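N-terminal acetyltransferase B complex subunit MDM20 (Candida albicans, PDB 5K04) is the non-catalytic subunit of the NatB N-terminal acetyltransferase complex, a largely helical protein that probably serves as scaffold for the catalytic subunit. Local coordinates at residues T192-S205 with L218-A231. Numbering follows the deposited sequence.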
ATOM      1  N   THR A 192     -17.161  -6.146  22.839  1.00 42.70           N
ATOM      2  CA  THR A 192     -15.894  -5.880  23.526  1.00 36.71           C
ATOM      3  C   THR A 192     -15.326  -4.511  23.185  1.00 36.84           C
ATOM      4  O   THR A 192     -14.504  -3.991  23.945  1.00 27.45           O
ATOM      5  CB  THR A 192     -14.838  -6.925  23.182  1.00 32.01           C
ATOM      6  OG1 THR A 192     -14.522  -6.830  21.793  1.00 22.49           O
ATOM      7  CG2 THR A 192     -15.323  -8.331  23.521  1.00 35.40           C
ATOM      8  N   LEU A 193     -15.746  -3.912  22.065  1.00 42.03           N
ATOM      9  CA  LEU A 193     -15.236  -2.588  21.716  1.00 38.28           C
ATOM     10  C   LEU A 193     -15.650  -1.521  22.723  1.00 36.76           C
ATOM     11  O   LEU A 193     -15.056  -0.444  22.735  1.00 32.21           O
ATOM     12  CB  LEU A 193     -15.707  -2.184  20.318  1.00 35.80           C
ATOM     13  CG  LEU A 193     -15.323  -3.147  19.189  1.00 41.77           C
ATOM     14  CD1 LEU A 193     -16.072  -2.760  17.919  1.00 36.19           C
ATOM     15  CD2 LEU A 193     -13.793  -3.154  18.962  1.00 33.73           C
ATOM     16  N   PHE A 194     -16.640  -1.789  23.574  1.00 40.93           N
ATOM     17  CA  PHE A 194     -17.122  -0.792  24.528  1.00 41.90           C
ATOM     18  C   PHE A 194     -16.852  -1.178  25.974  1.00 40.92           C
ATOM     19  O   PHE A 194     -17.371  -0.524  26.886  1.00 29.27           O
ATOM     20  CB  PHE A 194     -18.617  -0.548  24.312  1.00 38.15           C
ATOM     21  CG  PHE A 194     -18.968  -0.295  22.878  1.00 40.51           C
ATOM     22  CD1 PHE A 194     -18.634   0.914  22.278  1.00 36.25           C
ATOM     23  CD2 PHE A 194     -19.578  -1.277  22.114  1.00 35.85           C
ATOM     24  CE1 PHE A 194     -18.929   1.148  20.940  1.00 41.44           C
ATOM     25  CE2 PHE A 194     -19.861  -1.054  20.773  1.00 42.11           C
ATOM     26  CZ  PHE A 194     -19.548   0.167  20.187  1.00 35.70           C
ATOM     27  N   LEU A 195     -16.050  -2.221  26.204  1.00 44.11           N
ATOM     28  CA  LEU A 195     -15.862  -2.803  27.518  1.00 37.08           C
ATOM     29  C   LEU A 195     -14.467  -2.537  28.058  1.00 41.62           C
ATOM     30  O   LEU A 195     -13.492  -2.451  27.307  1.00 32.40           O
ATOM     31  CB  LEU A 195     -16.081  -4.310  27.480  1.00 37.26           C
ATOM     32  CG  LEU A 195     -17.473  -4.780  27.094  1.00 41.04           C
ATOM     33  CD1 LEU A 195     -17.499  -6.294  27.178  1.00 36.55           C
ATOM     34  CD2 LEU A 195     -18.538  -4.134  28.007  1.00 33.46           C
ATOM     35  N   SER A 196     -14.374  -2.469  29.383  1.00 47.87           N
ATOM     36  CA  SER A 196     -13.077  -2.415  30.025  1.00 39.33           C
ATOM     37  C   SER A 196     -12.407  -3.783  29.966  1.00 38.71           C
ATOM     38  O   SER A 196     -13.029  -4.811  29.680  1.00 28.20           O
ATOM     39  CB  SER A 196     -13.210  -1.967  31.482  1.00 35.34           C
ATOM     40  OG  SER A 196     -13.884  -2.948  32.258  1.00 28.09           O
ATOM     41  N   SER A 197     -11.110  -3.774  30.258  1.00 46.14           N
ATOM     42  CA  SER A 197     -10.356  -5.016  30.353  1.00 41.89           C
ATOM     43  C   SER A 197     -10.969  -5.951  31.395  1.00 45.24           C
ATOM     44  O   SER A 197     -11.022  -7.171  31.191  1.00 29.93           O
ATOM     45  CB  SER A 197      -8.894  -4.691  30.692  1.00 40.61           C
ATOM     46  OG  SER A 197      -8.010  -5.707  30.255  1.00 48.48           O
ATOM     47  N   LYS A 198     -11.446  -5.389  32.519  1.00 46.48           N
ATOM     48  CA  LYS A 198     -12.099  -6.198  33.548  1.00 42.42           C
ATOM     49  C   LYS A 198     -13.378  -6.823  33.018  1.00 42.65           C
ATOM     50  O   LYS A 198     -13.652  -8.007  33.261  1.00 32.17           O
ATOM     51  CB  LYS A 198     -12.413  -5.353  34.785  1.00 45.10           C
ATOM     52  CG  LYS A 198     -11.206  -4.894  35.566  1.00 55.68           C
ATOM     53  CD  LYS A 198     -10.476  -6.068  36.207  1.00 68.07           C
ATOM     54  CE  LYS A 198     -11.054  -6.425  37.569  1.00 70.02           C
ATOM     55  NZ  LYS A 198     -10.155  -7.362  38.329  1.00 68.13           N
ATOM     56  N   GLU A 199     -14.180  -6.035  32.299  1.00 45.30           N
ATOM     57  CA  GLU A 199     -15.439  -6.545  31.773  1.00 43.23           C
ATOM     58  C   GLU A 199     -15.195  -7.574  30.674  1.00 38.57           C
ATOM     59  O   GLU A 199     -15.890  -8.592  30.605  1.00 25.85           O
ATOM     60  CB  GLU A 199     -16.292  -5.379  31.267  1.00 40.17           C
ATOM     61  CG  GLU A 199     -16.770  -4.419  32.348  1.00 38.35           C
ATOM     62  CD  GLU A 199     -17.358  -3.129  31.767  1.00 40.96           C
ATOM     63  OE1 GLU A 199     -16.757  -2.563  30.825  1.00 33.99           O
ATOM     64  OE2 GLU A 199     -18.424  -2.689  32.253  1.00 35.31           O
ATOM     65  N   ILE A 200     -14.195  -7.329  29.822  1.00 43.57           N
ATOM     66  CA  ILE A 200     -13.858  -8.264  28.748  1.00 41.90           C
ATOM     67  C   ILE A 200     -13.568  -9.658  29.314  1.00 42.56           C
ATOM     68  O   ILE A 200     -14.078 -10.668  28.815  1.00 36.60           O
ATOM     69  CB  ILE A 200     -12.670  -7.724  27.928  1.00 40.03           C
ATOM     70  CG1 ILE A 200     -13.096  -6.521  27.072  1.00 43.70           C
ATOM     71  CG2 ILE A 200     -12.066  -8.815  27.065  1.00 36.91           C
ATOM     72  CD1 ILE A 200     -11.961  -5.912  26.268  1.00 40.74           C
ATOM     73  N   GLU A 201     -12.729  -9.739  30.353  1.00 46.29           N
ATOM     74  CA  GLU A 201     -12.423 -11.044  30.945  1.00 45.87           C
ATOM     75  C   GLU A 201     -13.681 -11.707  31.482  1.00 47.13           C
ATOM     76  O   GLU A 201     -13.918 -12.901  31.259  1.00 40.82           O
ATOM     77  CB  GLU A 201     -11.396 -10.921  32.075  1.00 39.59           C
ATOM     78  CG  GLU A 201     -11.084 -12.296  32.684  1.00 42.27           C
ATOM     79  CD  GLU A 201     -10.046 -12.272  33.807  1.00 43.88           C
ATOM     80  OE1 GLU A 201      -9.608 -11.165  34.210  1.00 31.44           O
ATOM     81  OE2 GLU A 201      -9.683 -13.375  34.291  1.00 36.18           O
ATOM     82  N   GLN A 202     -14.486 -10.938  32.220  1.00 44.13           N
ATOM     83  CA  GLN A 202     -15.726 -11.455  32.780  1.00 43.43           C
ATOM     84  C   GLN A 202     -16.665 -11.941  31.676  1.00 36.48           C
ATOM     85  O   GLN A 202     -17.260 -13.016  31.790  1.00 36.02           O
ATOM     86  CB  GLN A 202     -16.373 -10.362  33.646  1.00 42.00           C
ATOM     87  CG  GLN A 202     -17.630 -10.771  34.346  1.00 43.11           C
ATOM     88  CD  GLN A 202     -17.442 -12.033  35.180  1.00 49.83           C
ATOM     89  OE1 GLN A 202     -16.434 -12.195  35.868  1.00 42.92           O
ATOM     90  NE2 GLN A 202     -18.419 -12.931  35.114  1.00 53.91           N
ATOM     91  N   VAL A 203     -16.779 -11.184  30.584  1.00 45.07           N
ATOM     92  CA  VAL A 203     -17.663 -11.576  29.487  1.00 45.44           C
ATOM     93  C   VAL A 203     -17.124 -12.810  28.774  1.00 38.18           C
ATOM     94  O   VAL A 203     -17.821 -13.820  28.636  1.00 27.98           O
ATOM     95  CB  VAL A 203     -17.851 -10.406  28.508  1.00 43.88           C
ATOM     96  CG1 VAL A 203     -18.636 -10.863  27.266  1.00 45.27           C
ATOM     97  CG2 VAL A 203     -18.563  -9.271  29.201  1.00 37.32           C
ATOM     98  N   LEU A 204     -15.869 -12.746  28.317  1.00 41.76           N
ATOM     99  CA  LEU A 204     -15.306 -13.834  27.524  1.00 40.80           C
ATOM    100  C   LEU A 204     -15.160 -15.133  28.317  1.00 42.10           C
ATOM    101  O   LEU A 204     -15.113 -16.207  27.714  1.00 36.62           O
ATOM    102  CB  LEU A 204     -13.962 -13.405  26.947  1.00 31.75           C
ATOM    103  CG  LEU A 204     -14.057 -12.292  25.902  1.00 36.17           C
ATOM    104  CD1 LEU A 204     -12.718 -12.083  25.202  1.00 31.22           C
ATOM    105  CD2 LEU A 204     -15.165 -12.622  24.878  1.00 37.20           C
ATOM    106  N   SER A 205     -15.099 -15.059  29.650  1.00 46.84           N
ATOM    107  CA  SER A 205     -15.009 -16.258  30.475  1.00 39.89           C
ATOM    108  C   SER A 205     -16.329 -17.013  30.551  1.00 38.71           C
ATOM    109  O   SER A 205     -16.339 -18.163  30.990  1.00 29.34           O
ATOM    110  CB  SER A 205     -14.556 -15.911  31.896  1.00 37.14           C
ATOM    111  OG  SER A 205     -15.606 -15.290  32.619  1.00 30.19           O
ATOM    112  N   LEU A 218      -7.675 -11.443  22.515  1.00 57.30           N
ATOM    113  CA  LEU A 218      -8.264 -10.394  23.337  1.00 48.81           C
ATOM    114  C   LEU A 218      -8.467 -10.874  24.771  1.00 43.23           C
ATOM    115  O   LEU A 218      -8.216 -10.132  25.726  1.00 30.91           O
ATOM    116  CB  LEU A 218      -9.586  -9.961  22.711  1.00 43.03           C
ATOM    117  CG  LEU A 218     -10.285  -8.772  23.368  1.00 54.51           C
ATOM    118  CD1 LEU A 218      -9.424  -7.507  23.288  1.00 51.63           C
ATOM    119  CD2 LEU A 218     -11.647  -8.554  22.727  1.00 56.68           C
ATOM    120  N   TYR A 219      -8.913 -12.124  24.934  1.00 41.97           N
ATOM    121  CA  TYR A 219      -9.093 -12.688  26.263  1.00 42.71           C
ATOM    122  C   TYR A 219      -7.773 -12.736  27.023  1.00 45.55           C
ATOM    123  O   TYR A 219      -7.720 -12.424  28.219  1.00 33.83           O
ATOM    124  CB  TYR A 219      -9.707 -14.083  26.136  1.00 47.65           C
ATOM    125  CG  TYR A 219     -10.106 -14.734  27.441  1.00 43.38           C
ATOM    126  CD1 TYR A 219     -10.760 -14.022  28.436  1.00 43.48           C
ATOM    127  CD2 TYR A 219      -9.865 -16.086  27.655  1.00 41.30           C
ATOM    128  CE1 TYR A 219     -11.130 -14.645  29.625  1.00 44.16           C
ATOM    129  CE2 TYR A 219     -10.228 -16.709  28.832  1.00 46.40           C
ATOM    130  CZ  TYR A 219     -10.856 -15.988  29.819  1.00 44.57           C
ATOM    131  OH  TYR A 219     -11.213 -16.607  30.999  1.00 37.95           O
ATOM    132  N   MET A 220      -6.694 -13.143  26.344  1.00 49.88           N
ATOM    133  CA  MET A 220      -5.404 -13.270  27.016  1.00 46.05           C
ATOM    134  C   MET A 220      -4.838 -11.899  27.367  1.00 38.41           C
ATOM    135  O   MET A 220      -4.271 -11.713  28.448  1.00 28.05           O
ATOM    136  CB  MET A 220      -4.424 -14.069  26.140  1.00 40.23           C
ATOM    137  CG  MET A 220      -4.592 -15.597  26.240  1.00 37.23           C
ATOM    138  SD  MET A 220      -3.277 -16.546  25.538  1.00 27.05           S
ATOM    139  CE  MET A 220      -3.747 -16.391  23.880  1.00 33.76           C
ATOM    140  N   LYS A 221      -5.005 -10.922  26.468  1.00 43.80           N
ATOM    141  CA  LYS A 221      -4.546  -9.564  26.735  1.00 45.02           C
ATOM    142  C   LYS A 221      -5.285  -8.955  27.920  1.00 45.61           C
ATOM    143  O   LYS A 221      -4.685  -8.257  28.748  1.00 39.48           O
ATOM    144  CB  LYS A 221      -4.746  -8.711  25.483  1.00 42.11           C
ATOM    145  CG  LYS A 221      -4.428  -7.261  25.670  1.00 43.22           C
ATOM    146  CD  LYS A 221      -4.728  -6.462  24.409  1.00 50.10           C
ATOM    147  CE  LYS A 221      -4.354  -5.005  24.639  1.00 61.32           C
ATOM    148  NZ  LYS A 221      -4.712  -4.148  23.497  1.00 68.58           N
ATOM    149  N   ALA A 222      -6.588  -9.220  28.013  1.00 42.09           N
ATOM    150  CA  ALA A 222      -7.381  -8.711  29.124  1.00 42.74           C
ATOM    151  C   ALA A 222      -6.903  -9.289  30.451  1.00 42.18           C
ATOM    152  O   ALA A 222      -6.617  -8.538  31.396  1.00 32.16           O
ATOM    153  CB  ALA A 222      -8.857  -9.021  28.880  1.00 37.24           C
ATOM    154  N   MET A 223      -6.781 -10.625  30.530  1.00 44.85           N
ATOM    155  CA  MET A 223      -6.295 -11.269  31.752  1.00 41.60           C
ATOM    156  C   MET A 223      -4.953 -10.711  32.184  1.00 42.87           C
ATOM    157  O   MET A 223      -4.713 -10.483  33.376  1.00 36.74           O
ATOM    158  CB  MET A 223      -6.156 -12.768  31.540  1.00 44.63           C
ATOM    159  CG  MET A 223      -7.457 -13.508  31.386  1.00 38.02           C
ATOM    160  SD  MET A 223      -7.114 -14.910  30.369  1.00 28.54           S
ATOM    161  CE  MET A 223      -7.847 -15.951  31.489  1.00 31.06           C
ATOM    162  N   LYS A 224      -4.054 -10.501  31.227  1.00 46.63           N
ATOM    163  CA  LYS A 224      -2.757  -9.940  31.568  1.00 51.16           C
ATOM    164  C   LYS A 224      -2.915  -8.548  32.161  1.00 50.10           C
ATOM    165  O   LYS A 224      -2.328  -8.239  33.202  1.00 44.58           O
ATOM    166  CB  LYS A 224      -1.864  -9.914  30.328  1.00 50.23           C
ATOM    167  CG  LYS A 224      -0.429  -9.505  30.594  1.00 51.48           C
ATOM    168  CD  LYS A 224       0.226  -9.111  29.284  1.00 65.03           C
ATOM    169  CE  LYS A 224       1.665  -8.667  29.471  1.00 68.76           C
ATOM    170  NZ  LYS A 224       2.194  -8.222  28.148  1.00 75.09           N
ATOM    171  N   GLU A 225      -3.731  -7.703  31.518  1.00 51.94           N
ATOM    172  CA  GLU A 225      -3.958  -6.347  32.010  1.00 52.81           C
ATOM    173  C   GLU A 225      -4.647  -6.345  33.373  1.00 48.80           C
ATOM    174  O   GLU A 225      -4.379  -5.472  34.204  1.00 37.72           O
ATOM    175  CB  GLU A 225      -4.783  -5.549  30.992  1.00 54.74           C
ATOM    176  CG  GLU A 225      -3.929  -4.650  30.084  1.00 64.46           C
ATOM    177  CD  GLU A 225      -4.617  -4.288  28.768  1.00 69.64           C
ATOM    178  OE1 GLU A 225      -5.813  -3.916  28.797  1.00 66.99           O
ATOM    179  OE2 GLU A 225      -3.957  -4.387  27.707  1.00 61.95           O
ATOM    180  N   ASN A 226      -5.540  -7.305  33.620  1.00 50.18           N
ATOM    181  CA  ASN A 226      -6.193  -7.406  34.921  1.00 46.98           C
ATOM    182  C   ASN A 226      -5.328  -8.098  35.973  1.00 45.79           C
ATOM    183  O   ASN A 226      -5.751  -8.197  37.131  1.00 34.90           O
ATOM    184  CB  ASN A 226      -7.520  -8.160  34.795  1.00 41.29           C
ATOM    185  CG  ASN A 226      -8.446  -7.570  33.738  1.00 45.24           C
ATOM    186  OD1 ASN A 226      -8.356  -6.380  33.395  1.00 32.76           O
ATOM    187  ND2 ASN A 226      -9.355  -8.416  33.212  1.00 46.22           N
ATOM    188  N   ALA A 227      -4.133  -8.565  35.603  1.00 51.41           N
ATOM    189  CA  ALA A 227      -3.265  -9.346  36.495  1.00 47.61           C
ATOM    190  C   ALA A 227      -3.954 -10.632  36.938  1.00 45.86           C
ATOM    191  O   ALA A 227      -3.789 -11.082  38.076  1.00 37.63           O
ATOM    192  CB  ALA A 227      -2.804  -8.527  37.709  1.00 41.26           C
ATOM    193  N   SER A 228      -4.753 -11.209  36.037  1.00 53.57           N
ATOM    194  CA  SER A 228      -5.443 -12.481  36.279  1.00 51.39           C
ATOM    195  C   SER A 228      -4.520 -13.637  35.880  1.00 51.43           C
ATOM    196  O   SER A 228      -4.750 -14.377  34.917  1.00 40.88           O
ATOM    197  CB  SER A 228      -6.762 -12.516  35.516  1.00 44.00           C
ATOM    198  OG  SER A 228      -7.535 -11.373  35.811  1.00 41.89           O
ATOM    199  N   PHE A 229      -3.438 -13.772  36.646  1.00 58.47           N
ATOM    200  CA  PHE A 229      -2.341 -14.621  36.210  1.00 54.14           C
ATOM    201  C   PHE A 229      -2.623 -16.091  36.449  1.00 53.34           C
ATOM    202  O   PHE A 229      -2.096 -16.943  35.724  1.00 46.99           O
ATOM    203  CB  PHE A 229      -1.048 -14.190  36.895  1.00 54.20           C
ATOM    204  CG  PHE A 229      -0.574 -12.830  36.475  1.00 52.45           C
ATOM    205  CD1 PHE A 229      -0.327 -12.553  35.141  1.00 49.81           C
ATOM    206  CD2 PHE A 229      -0.367 -11.829  37.411  1.00 48.52           C
ATOM    207  CE1 PHE A 229       0.117 -11.301  34.749  1.00 48.21           C
ATOM    208  CE2 PHE A 229       0.073 -10.581  37.026  1.00 50.02           C
ATOM    209  CZ  PHE A 229       0.309 -10.316  35.690  1.00 48.93           C
ATOM    210  N   GLU A 230      -3.440 -16.417  37.447  1.00 60.76           N
ATOM    211  CA  GLU A 230      -3.908 -17.792  37.556  1.00 59.55           C
ATOM    212  C   GLU A 230      -4.727 -18.170  36.327  1.00 55.68           C
ATOM    213  O   GLU A 230      -4.452 -19.179  35.669  1.00 48.98           O
ATOM    214  CB  GLU A 230      -4.717 -17.977  38.836  1.00 59.57           C
ATOM    215  CG  GLU A 230      -3.890 -17.938  40.116  1.00 68.34           C
ATOM    216  CD  GLU A 230      -3.197 -19.261  40.427  1.00 77.55           C
ATOM    217  OE1 GLU A 230      -3.408 -20.247  39.690  1.00 78.58           O
ATOM    218  OE2 GLU A 230      -2.442 -19.319  41.424  1.00 83.27           O
ATOM    219  N   ALA A 231      -5.711 -17.333  35.973  1.00 51.98           N
ATOM    220  CA  ALA A 231      -6.600 -17.670  34.870  1.00 49.27           C
ATOM    221  C   ALA A 231      -5.851 -17.743  33.546  1.00 42.53           C
ATOM    222  O   ALA A 231      -6.225 -18.518  32.660  1.00 40.15           O
ATOM    223  CB  ALA A 231      -7.744 -16.653  34.780  1.00 42.91           C
TER
HETATM  224  O   HOH W   1     -10.917 -15.403  33.448  1.00 31.80           O
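Two consecutive helices of the alpha-helical subunit, 197-204 and 213-225, pack as a splayed, roughly antiparallel helix pair here, S197 lying against A222 where the backbones come nearest. The axes of 197-204 and 218-225 approach to 8.4 Å at 128° between N-to-C directions, a close approach that small S197 and A222 suit. The polar end is organised by N226, the residue before A227, whose positive phi closes the helix in a Schellman motif. An asparagine fits because its NH2 group offers two hydrogens in one plane: N226 ND2 donates to S197 O at 2.9 Å and to E201 OE1 at 2.9 Å, both acceptors almost in the amide plane. At S197 O the amide comes from above the carbonyl plane, while the helical N-H of E201 arrives from the opposite face. E201 reaches the turn because its CG is anti to the backbone N (chi1 -180°) and the chain runs on extended; its carboxylate lies nearly coplanar with the N226 amide. E201 OE1 takes N226 ND2 on its anti lone pair and S228 OG, at 2.6 Å, on its syn one; a water joins OE2 to Y219 OH. Deeper in, I200 CG2 meets A222 CB at 3.7 Å, and L218 lies beyond it, its CD2 reaching T192. The Y219 ring, with M223 SD over one face and Y235 packed edge-to-face, receives L204 obliquely, L204 CB lying 3.6 Å from Y219 CD1.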